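Local coordinates for protein Endonuclease/exonuclease/phosphatase (Beutenbergia cavernae DSM 12333, PDB 4RUW) that belongs to the endonuclease/exonuclease/phosphatase family, joining a DNase I-like domain that holds a zinc ion to an Ig-like domain, its precise function unassigned, at residues N252-H262 with T339-W350; D375-R386 with P415-A426. All blocks are in the same frame, centred on the assembly; numbering follows the deposited sequence. Where two conformers were deposited one is given.

Interaction 1: residues N252-H262 with T339-W350; sequences NLMQSWIAEDH and TVLAGEDGLDGW
Helix 252-260 and strand 339-342 run nearly antiparallel at 159°, their axes 8.7 Å apart at closest approach, with N252 facing L347 at one end and E260 facing T339 at the other. In between, the CB of A259 sits over the centre of one face of the W350 ring system, a CH-pi contact 3.8 Å from the centroid of the five-membered ring. CG of W350 lies between its backbone N and carbonyl carbon (chi1 53°), which turns the indole to the helix, CZ3 coming near CB of Q255. L341 sets CD2 against S256 and CD1 against CG and OE2 of E260, the two side chains crossing at about a right angle, while CD2 of L347 rests on CA of L253 at 3.7 Å. Polar bonds close both ends. N252 ND2 donates to L347 O at 2.9 Å, and T339 OG1 donates to A259 O at 2.8 Å from above the carbonyl plane. A water joins T339 OG1 to H262 ND1. A259 O takes three hydrogen bonds, the others from H262 N, on the opposite face, and Q352 NE2. A largely apolar middle with a hydrogen bond near each end would probably favour one setting of the Ig-like domain on the DNase I-like domain.

Interaction 2: residues D375-R386 with P415-A426; sequences DGTAVRAVLRNR and PGARLEACLVGA
R384 and E420 meet across the two strands with NE of R384 2.7 Å from OE1 of E420, a salt bridge in which the oxygen lies in the guanidinium plane while the carboxylate is turned 51° from that plane. The chain of R384 is extended from CG to NE, and CG1 of V382 covers the centre of one guanidinium face; the other carboxylate oxygen, OE2 of E420, bonds S433 on the next strand. Farther along the same face, the R380 guanidinium lies with one face over CG2 of V424, its NE held by T395. R418 folds back instead: its chain bends at chi2 and chi3, bringing NH2 to the carbonyl O of G416, two residues earlier, at 2.6 Å, and R386 O lies over one guanidinium face, offset toward the rim. The opposite face of the sheet is apolar, with V379, A381 and L383 paired with L423, A421 and L419; V379 and L423 cross at about a right angle, CG2 to CD1 4.1 Å. Eight backbone bonds, from A378-V424 to R384-R418, hold these strands antiparallel. A mixed face with charged side chains, backed by an apolar one turned toward strand 360-367, fits a beta-sandwich, here the Ig-like domain.

How the interactions relate
Following the chain from the N terminus, helix 251-260 of the DNase I-like domain comes first, and interaction 1 closes a 76-residue loop when the hairpin of strands 334-342 and 349-356 returns to it. Interaction 2 opens only afterwards and closes a shorter loop of 28 residues, so the two are in series, neither nested nor crossed. Interaction 1 ties the two domains together; interaction 2 pairs the central strands of the second Ig-like sheet. Their centres lie 14 Å apart and they touch between the two sheets: V340 packs on L419 and A421, while A342 CB and D348 O meet V379. The hairpin therefore faces the helix on one side and strands 378-384 and 418-424 on the other.

Interaction 1: residues N252-H262 with T339-W350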
loop_
_atom_site.group_PDB
_atom_site.type_symbol
_atom_site.label_atom_id
_atom_site.label_comp_id
_atom_site.label_asym_id
_atom_site.label_seq_id
_atom_site.Cartn_x
_atom_site.Cartn_y
_atom_site.Cartn_z
ATOM N N ASN A 252 9.566 3.073 10.029
ATOM C CA ASN A 252 10.734 2.764 9.196
ATOM C C ASN A 252 11.012 1.264 9.163
ATOM O O ASN A 252 11.299 0.697 8.108
ATOM C CB ASN A 252 11.982 3.518 9.656
ATOM C CG ASN A 252 11.972 4.966 9.225
ATOM O OD1 ASN A 252 11.283 5.792 9.820
ATOM N ND2 ASN A 252 12.718 5.283 8.170
ATOM N N LEU A 253 10.919 0.619 10.318
ATOM C CA LEU A 253 11.118 -0.815 10.403
ATOM C C LEU A 253 10.102 -1.564 9.526
ATOM O O LEU A 253 10.468 -2.397 8.699
ATOM C CB LEU A 253 11.015 -1.261 11.861
ATOM C CG LEU A 253 11.195 -2.753 12.126
ATOM C CD1 LEU A 253 12.591 -3.222 11.729
ATOM C CD2 LEU A 253 10.910 -3.056 13.591
HETATM N N MSE A 254 8.822 -1.247 9.678
HETATM C CA MSE A 254 7.801 -1.931 8.903
HETATM C C MSE A 254 7.982 -1.717 7.402
HETATM O O MSE A 254 7.814 -2.648 6.611
HETATM C CB MSE A 254 6.407 -1.507 9.371
HETATM C CG MSE A 254 5.994 -2.186 10.682
HETATM SE SE MSE A 254 4.150 -1.881 11.229
HETATM C CE MSE A 254 4.425 -0.271 12.304
ATOM N N GLN A 255 8.320 -0.494 7.001
ATOM C CA GLN A 255 8.536 -0.240 5.581
ATOM C C GLN A 255 9.734 -1.022 5.038
ATOM O O GLN A 255 9.716 -1.464 3.888
ATOM C CB GLN A 255 8.663 1.259 5.301
ATOM C CG GLN A 255 7.404 2.045 5.653
ATOM C CD GLN A 255 6.307 1.948 4.601
ATOM O OE1 GLN A 255 6.560 1.599 3.445
ATOM N NE2 GLN A 255 5.081 2.298 4.994
ATOM N N SER A 256 10.767 -1.217 5.855
ATOM C CA SER A 256 11.905 -2.013 5.418
ATOM C C SER A 256 11.475 -3.457 5.151
ATOM O O SER A 256 11.942 -4.068 4.200
ATOM C CB SER A 256 13.068 -1.950 6.419
ATOM O OG SER A 256 12.863 -2.759 7.570
ATOM N N TRP A 257 10.569 -3.990 5.964
ATOM C CA TRP A 257 10.077 -5.352 5.751
ATOM C C TRP A 257 9.325 -5.463 4.433
ATOM O O TRP A 257 9.455 -6.443 3.702
ATOM C CB TRP A 257 9.123 -5.772 6.861
ATOM C CG TRP A 257 9.701 -5.868 8.226
ATOM C CD1 TRP A 257 11.018 -5.857 8.578
ATOM C CD2 TRP A 257 8.958 -5.981 9.441
ATOM N NE1 TRP A 257 11.137 -5.968 9.949
ATOM C CE2 TRP A 257 9.886 -6.046 10.497
ATOM C CE3 TRP A 257 7.593 -6.052 9.736
ATOM C CZ2 TRP A 257 9.490 -6.170 11.828
ATOM C CZ3 TRP A 257 7.204 -6.179 11.058
ATOM C CH2 TRP A 257 8.147 -6.230 12.086
ATOM N N ILE A 258 8.509 -4.463 4.134
ATOM C CA ILE A 258 7.729 -4.484 2.901
ATOM C C ILE A 258 8.669 -4.444 1.690
ATOM O O ILE A 258 8.515 -5.212 0.733
ATOM C CB ILE A 258 6.721 -3.313 2.846
ATOM C CG1 ILE A 258 5.734 -3.391 4.018
ATOM C CG2 ILE A 258 5.977 -3.322 1.535
ATOM C CD1 ILE A 258 4.882 -2.133 4.198
ATOM N N ALA A 259 9.659 -3.558 1.744
ATOM C CA ALA A 259 10.610 -3.438 0.650
ATOM C C ALA A 259 11.417 -4.728 0.475
ATOM O O ALA A 259 11.658 -5.159 -0.652
ATOM C CB ALA A 259 11.528 -2.250 0.880
ATOM N N GLU A 260 11.880 -5.409 1.648
ATOM C CA GLU A 260 12.631 -6.674 1.620
ATOM C C GLU A 260 11.858 -7.762 0.916
ATOM O O GLU A 260 12.436 -8.673 0.327
ATOM C CB GLU A 260 12.902 -7.196 3.040
ATOM C CG GLU A 260 13.832 -6.401 3.924
ATOM C CD GLU A 260 13.937 -7.011 5.317
ATOM O OE1 GLU A 260 13.152 -7.923 5.640
ATOM O OE2 GLU A 260 14.824 -6.596 6.090
ATOM N N ASP A 261 10.492 -7.633 0.972
ATOM C CA ASP A 261 9.630 -8.632 0.358
ATOM C C ASP A 261 9.275 -8.340 -1.097
ATOM O O ASP A 261 8.350 -8.942 -1.653
ATOM C CB ASP A 261 8.383 -8.837 1.201
ATOM C CG ASP A 261 8.608 -9.841 2.308
ATOM O OD1 ASP A 261 9.768 -10.274 2.492
ATOM O OD2 ASP A 261 7.632 -10.203 2.990
ATOM N N HIS A 262 10.023 -7.417 -1.701
ATOM C CA HIS A 262 9.959 -7.136 -3.138
ATOM C C HIS A 262 8.702 -6.385 -3.526
ATOM O O HIS A 262 8.277 -6.450 -4.672
ATOM C CB HIS A 262 10.074 -8.410 -3.987
ATOM C CG HIS A 262 11.154 -9.334 -3.535
ATOM N ND1 HIS A 262 12.494 -9.054 -3.713
ATOM C CD2 HIS A 262 11.103 -10.522 -2.894
ATOM C CE1 HIS A 262 13.216 -10.038 -3.214
ATOM N NE2 HIS A 262 12.398 -10.945 -2.708
ATOM N N THR A 339 16.289 -6.580 -3.253
ATOM C CA THR A 339 16.283 -5.383 -2.429
ATOM C C THR A 339 17.528 -5.360 -1.564
ATOM O O THR A 339 17.888 -6.368 -0.953
ATOM C CB THR A 339 15.069 -5.372 -1.501
ATOM O OG1 THR A 339 13.882 -5.345 -2.294
ATOM C CG2 THR A 339 15.088 -4.154 -0.580
ATOM N N VAL A 340 18.201 -4.216 -1.538
ATOM C CA VAL A 340 19.266 -3.994 -0.573
ATOM C C VAL A 340 18.867 -2.775 0.257
ATOM O O VAL A 340 18.630 -1.693 -0.282
ATOM C CB VAL A 340 20.639 -3.789 -1.250
ATOM C CG1 VAL A 340 21.713 -3.589 -0.197
ATOM C CG2 VAL A 340 20.972 -4.988 -2.138
ATOM N N LEU A 341 18.737 -2.968 1.565
ATOM C CA LEU A 341 18.356 -1.884 2.460
ATOM C C LEU A 341 19.533 -0.951 2.686
ATOM O O LEU A 341 20.688 -1.365 2.579
ATOM C CB LEU A 341 17.867 -2.434 3.796
ATOM C CG LEU A 341 16.643 -3.349 3.739
ATOM C CD1 LEU A 341 16.336 -3.877 5.123
ATOM C CD2 LEU A 341 15.448 -2.595 3.182
ATOM N N ALA A 342 19.224 0.301 3.007
ATOM C CA ALA A 342 20.241 1.325 3.206
ATOM C C ALA A 342 20.303 1.783 4.654
ATOM O O ALA A 342 19.287 1.799 5.356
ATOM C CB ALA A 342 19.964 2.516 2.295
ATOM N N GLY A 343 21.495 2.174 5.093
ATOM C CA GLY A 343 21.702 2.643 6.451
ATOM C C GLY A 343 22.273 1.558 7.340
ATOM O O GLY A 343 22.178 0.374 7.027
ATOM N N GLU A 344 22.858 1.952 8.450
ATOM C CA GLU A 344 23.540 0.997 9.312
ATOM C C GLU A 344 22.674 -0.142 9.796
ATOM O O GLU A 344 23.121 -1.235 9.910
ATOM C CB GLU A 344 24.200 1.710 10.482
ATOM C CG GLU A 344 23.320 2.578 11.339
ATOM C CD GLU A 344 24.122 3.410 12.353
ATOM O OE1 GLU A 344 25.310 3.161 12.512
ATOM O OE2 GLU A 344 23.539 4.285 12.997
ATOM N N ASP A 345 21.417 0.151 10.046
ATOM C CA ASP A 345 20.480 -0.867 10.488
ATOM C C ASP A 345 19.391 -1.127 9.452
ATOM O O ASP A 345 18.368 -1.735 9.763
ATOM C CB ASP A 345 19.844 -0.466 11.816
ATOM C CG ASP A 345 20.856 -0.353 12.931
ATOM O OD1 ASP A 345 21.749 -1.223 13.015
ATOM O OD2 ASP A 345 20.762 0.612 13.717
ATOM N N GLY A 346 19.609 -0.667 8.223
ATOM C CA GLY A 346 18.678 -0.931 7.139
ATOM C C GLY A 346 17.373 -0.163 7.242
ATOM O O GLY A 346 16.366 -0.590 6.672
ATOM N N LEU A 347 17.395 0.967 7.952
ATOM C CA LEU A 347 16.185 1.735 8.244
ATOM C C LEU A 347 16.100 3.072 7.520
ATOM O O LEU A 347 15.179 3.845 7.766
ATOM C CB LEU A 347 16.063 1.983 9.748
ATOM C CG LEU A 347 15.943 0.717 10.588
ATOM C CD1 LEU A 347 15.921 1.062 12.068
ATOM C CD2 LEU A 347 14.697 -0.050 10.205
ATOM N N ASP A 348 17.042 3.349 6.626
ATOM C CA ASP A 348 17.104 4.671 6.016
ATOM C C ASP A 348 16.606 4.712 4.578
ATOM O O ASP A 348 16.629 5.769 3.937
ATOM C CB ASP A 348 18.523 5.214 6.107
ATOM C CG ASP A 348 18.936 5.451 7.531
ATOM O OD1 ASP A 348 18.349 6.353 8.153
ATOM O OD2 ASP A 348 19.814 4.721 8.036
ATOM N N GLY A 349 16.149 3.570 4.078
ATOM C CA GLY A 349 15.688 3.469 2.711
ATOM C C GLY A 349 16.142 2.175 2.077
ATOM O O GLY A 349 16.471 1.211 2.775
ATOM N N TRP A 350 16.181 2.146 0.753
ATOM C CA TRP A 350 16.475 0.907 0.054
ATOM C C TRP A 350 16.706 1.146 -1.427
ATOM O O TRP A 350 16.398 2.220 -1.970
ATOM C CB TRP A 350 15.311 -0.086 0.202
ATOM C CG TRP A 350 13.981 0.491 -0.203
ATOM C CD1 TRP A 350 13.504 0.651 -1.470
ATOM C CD2 TRP A 350 12.974 1.014 0.673
ATOM N NE1 TRP A 350 12.257 1.232 -1.439
ATOM C CE2 TRP A 350 11.908 1.468 -0.136
ATOM C CE3 TRP A 350 12.867 1.128 2.063
ATOM C CZ2 TRP A 350 10.748 2.026 0.401
ATOM C CZ3 TRP A 350 11.718 1.696 2.596
ATOM C CH2 TRP A 350 10.675 2.140 1.765
HETATM O O HOH W 1 12.607 2.364 6.177
HETATM O O HOH W 2 13.097 -6.573 -4.672
#

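Interaction 2: residues D375-R386 with P415-A426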
loop_
_atom_site.group_PDB
_atom_site.type_symbol
_atom_site.label_atom_id
_atom_site.label_comp_id
_atom_site.label_asym_id
_atom_site.label_seq_id
_atom_site.Cartn_x
_atom_site.Cartn_y
_atom_site.Cartn_z
ATOM N N ASP A 375 17.961 16.615 5.526
ATOM C CA ASP A 375 19.218 16.683 6.272
ATOM C C ASP A 375 20.454 16.609 5.373
ATOM O O ASP A 375 21.586 16.590 5.855
ATOM C CB ASP A 375 19.280 15.610 7.371
ATOM C CG ASP A 375 19.281 14.181 6.824
ATOM O OD1 ASP A 375 19.323 13.982 5.590
ATOM O OD2 ASP A 375 19.256 13.243 7.649
ATOM N N GLY A 376 20.233 16.570 4.068
ATOM C CA GLY A 376 21.332 16.562 3.123
ATOM C C GLY A 376 21.890 15.192 2.810
ATOM O O GLY A 376 22.733 15.059 1.927
ATOM N N THR A 377 21.440 14.168 3.530
ATOM C CA THR A 377 21.893 12.814 3.235
ATOM C C THR A 377 21.203 12.292 1.980
ATOM O O THR A 377 20.167 12.811 1.553
ATOM C CB THR A 377 21.655 11.828 4.400
ATOM O OG1 THR A 377 20.249 11.681 4.635
ATOM C CG2 THR A 377 22.356 12.300 5.670
ATOM N N ALA A 378 21.784 11.266 1.377
ATOM C CA ALA A 378 21.194 10.657 0.194
ATOM C C ALA A 378 21.349 9.150 0.278
ATOM O O ALA A 378 22.265 8.648 0.930
ATOM C CB ALA A 378 21.868 11.182 -1.068
ATOM N N VAL A 379 20.441 8.428 -0.369
ATOM C CA VAL A 379 20.618 6.991 -0.551
ATOM C C VAL A 379 21.104 6.749 -1.974
ATOM O O VAL A 379 20.507 7.233 -2.941
ATOM C CB VAL A 379 19.335 6.185 -0.222
ATOM C CG1 VAL A 379 19.489 4.729 -0.643
ATOM C CG2 VAL A 379 19.027 6.293 1.271
ATOM N N ARG A 380 22.217 6.038 -2.092
ATOM C CA ARG A 380 22.826 5.808 -3.392
ATOM C C ARG A 380 22.924 4.317 -3.659
ATOM O O ARG A 380 23.338 3.545 -2.793
ATOM C CB ARG A 380 24.207 6.459 -3.449
ATOM C CG ARG A 380 24.981 6.194 -4.724
ATOM C CD ARG A 380 26.174 7.128 -4.803
ATOM N NE ARG A 380 25.724 8.517 -4.812
ATOM C CZ ARG A 380 26.415 9.537 -4.311
ATOM N NH1 ARG A 380 27.604 9.332 -3.755
ATOM N NH2 ARG A 380 25.912 10.765 -4.363
ATOM N N ALA A 381 22.505 3.917 -4.850
ATOM C CA ALA A 381 22.620 2.538 -5.286
ATOM C C ALA A 381 23.627 2.452 -6.414
ATOM O O ALA A 381 23.616 3.276 -7.334
ATOM C CB ALA A 381 21.284 2.018 -5.760
ATOM N N VAL A 382 24.509 1.464 -6.328
ATOM C CA VAL A 382 25.478 1.235 -7.385
ATOM C C VAL A 382 25.434 -0.224 -7.823
ATOM O O VAL A 382 25.589 -1.136 -6.998
ATOM C CB VAL A 382 26.916 1.594 -6.934
ATOM C CG1 VAL A 382 27.888 1.490 -8.106
ATOM C CG2 VAL A 382 26.962 2.994 -6.331
ATOM N N LEU A 383 25.188 -0.457 -9.099
ATOM C CA LEU A 383 25.338 -1.745 -9.708
ATOM C C LEU A 383 26.803 -1.872 -10.164
ATOM O O LEU A 383 27.286 -1.030 -10.867
ATOM C CB LEU A 383 24.372 -1.894 -10.876
ATOM C CG LEU A 383 24.354 -3.194 -11.635
ATOM C CD1 LEU A 383 23.982 -4.381 -10.786
ATOM C CD2 LEU A 383 23.486 -3.128 -12.884
ATOM N N ARG A 384 27.487 -2.885 -9.650
ATOM C CA ARG A 384 28.905 -3.081 -9.922
ATOM C C ARG A 384 29.149 -4.428 -10.583
ATOM O O ARG A 384 28.413 -5.384 -10.343
ATOM C CB ARG A 384 29.706 -3.019 -8.620
ATOM C CG ARG A 384 29.610 -1.702 -7.885
ATOM C CD ARG A 384 30.500 -1.685 -6.648
ATOM N NE ARG A 384 30.352 -0.433 -5.912
ATOM C CZ ARG A 384 30.963 0.702 -6.238
ATOM N NH1 ARG A 384 31.774 0.747 -7.288
ATOM N NH2 ARG A 384 30.761 1.791 -5.516
ATOM N N ASN A 385 30.183 -4.507 -11.418
ATOM C CA ASN A 385 30.600 -5.797 -11.959
ATOM C C ASN A 385 31.425 -6.571 -10.934
ATOM O O ASN A 385 31.657 -6.086 -9.829
ATOM C CB ASN A 385 31.345 -5.648 -13.298
ATOM C CG ASN A 385 32.648 -4.859 -13.180
ATOM O OD1 ASN A 385 33.229 -4.729 -12.105
ATOM N ND2 ASN A 385 33.116 -4.340 -14.308
ATOM N N ARG A 386 31.873 -7.765 -11.299
ATOM C CA ARG A 386 32.625 -8.597 -10.365
ATOM C C ARG A 386 33.944 -7.948 -9.950
ATOM O O ARG A 386 34.443 -8.188 -8.850
ATOM C CB ARG A 386 32.852 -9.998 -10.935
ATOM C CG ARG A 386 33.577 -10.038 -12.266
ATOM C CD ARG A 386 33.680 -11.470 -12.769
ATOM N NE ARG A 386 34.000 -12.398 -11.685
ATOM C CZ ARG A 386 33.270 -13.464 -11.372
ATOM N NH1 ARG A 386 32.177 -13.754 -12.066
ATOM N NH2 ARG A 386 33.638 -14.250 -10.367
ATOM N N PRO A 415 27.902 -11.951 -15.025
ATOM C CA PRO A 415 28.215 -12.873 -13.929
ATOM C C PRO A 415 29.083 -12.198 -12.872
ATOM O O PRO A 415 30.035 -11.498 -13.213
ATOM C CB PRO A 415 29.000 -13.988 -14.628
ATOM C CG PRO A 415 28.526 -13.949 -16.039
ATOM C CD PRO A 415 28.290 -12.498 -16.337
ATOM N N GLY A 416 28.741 -12.391 -11.603
ATOM C CA GLY A 416 29.510 -11.812 -10.515
ATOM C C GLY A 416 29.107 -10.391 -10.161
ATOM O O GLY A 416 29.756 -9.746 -9.338
ATOM N N ALA A 417 28.038 -9.899 -10.784
ATOM C CA ALA A 417 27.542 -8.561 -10.485
ATOM C C ALA A 417 27.063 -8.447 -9.040
ATOM O O ALA A 417 26.689 -9.439 -8.411
ATOM C CB ALA A 417 26.424 -8.178 -11.446
ATOM N N ARG A 418 27.083 -7.232 -8.510
ATOM C CA ARG A 418 26.581 -7.002 -7.166
ATOM C C ARG A 418 25.887 -5.652 -7.087
ATOM O O ARG A 418 26.144 -4.756 -7.897
ATOM C CB ARG A 418 27.710 -7.090 -6.141
ATOM C CG ARG A 418 28.829 -6.108 -6.395
ATOM C CD ARG A 418 30.169 -6.732 -6.078
ATOM N NE ARG A 418 30.420 -7.925 -6.881
ATOM C CZ ARG A 418 31.098 -8.980 -6.442
ATOM N NH1 ARG A 418 31.581 -8.992 -5.207
ATOM N NH2 ARG A 418 31.288 -10.026 -7.234
ATOM N N LEU A 419 25.000 -5.522 -6.109
ATOM C CA LEU A 419 24.271 -4.290 -5.887
ATOM C C LEU A 419 24.661 -3.741 -4.524
ATOM O O LEU A 419 24.636 -4.469 -3.526
ATOM C CB LEU A 419 22.765 -4.551 -5.937
ATOM C CG LEU A 419 21.859 -3.348 -5.670
ATOM C CD1 LEU A 419 22.097 -2.270 -6.713
ATOM C CD2 LEU A 419 20.388 -3.748 -5.647
ATOM N N GLU A 420 25.047 -2.470 -4.502
ATOM C CA GLU A 420 25.417 -1.767 -3.284
ATOM C C GLU A 420 24.380 -0.688 -2.996
ATOM O O GLU A 420 23.918 -0.008 -3.911
ATOM C CB GLU A 420 26.813 -1.139 -3.438
ATOM C CG GLU A 420 27.303 -0.370 -2.210
ATOM C CD GLU A 420 28.735 0.129 -2.344
ATOM O OE1 GLU A 420 29.306 0.049 -3.452
ATOM O OE2 GLU A 420 29.292 0.604 -1.335
ATOM N N ALA A 421 23.999 -0.546 -1.730
ATOM C CA ALA A 421 23.170 0.573 -1.306
ATOM C C ALA A 421 23.872 1.267 -0.151
ATOM O O ALA A 421 24.270 0.624 0.824
ATOM C CB ALA A 421 21.792 0.101 -0.876
ATOM N N CYS A 422 24.011 2.585 -0.264
ATOM C CA CYS A 422 24.711 3.379 0.733
ATOM C C CYS A 422 23.858 4.518 1.262
ATOM O O CYS A 422 22.973 5.025 0.573
ATOM C CB CYS A 422 25.973 3.995 0.137
ATOM S SG CYS A 422 27.213 2.825 -0.385
ATOM N N LEU A 423 24.148 4.926 2.491
ATOM C CA LEU A 423 23.672 6.195 2.996
ATOM C C LEU A 423 24.869 7.135 2.917
ATOM O O LEU A 423 25.932 6.846 3.474
ATOM C CB LEU A 423 23.188 6.066 4.436
ATOM C CG LEU A 423 22.616 7.361 5.019
ATOM C CD1 LEU A 423 21.358 7.806 4.273
ATOM C CD2 LEU A 423 22.339 7.206 6.508
ATOM N N VAL A 424 24.700 8.234 2.190
ATOM C CA VAL A 424 25.774 9.180 1.953
ATOM C C VAL A 424 25.484 10.448 2.731
ATOM O O VAL A 424 24.372 10.974 2.681
ATOM C CB VAL A 424 25.900 9.517 0.456
ATOM C CG1 VAL A 424 27.128 10.380 0.213
ATOM C CG2 VAL A 424 25.977 8.243 -0.366
ATOM N N GLY A 425 26.477 10.926 3.469
ATOM C CA GLY A 425 26.313 12.133 4.257
ATOM C C GLY A 425 26.285 13.365 3.378
ATOM O O GLY A 425 26.619 13.302 2.194
ATOM N N ALA A 426 25.885 14.492 3.959
ATOM C CA ALA A 426 25.793 15.741 3.213
ATOM C C ALA A 426 27.154 16.156 2.657
ATOM O O ALA A 426 27.235 16.774 1.596
ATOM C CB ALA A 426 25.208 16.845 4.089
HETATM O O HOH W 3 30.759 -8.816 -13.525
#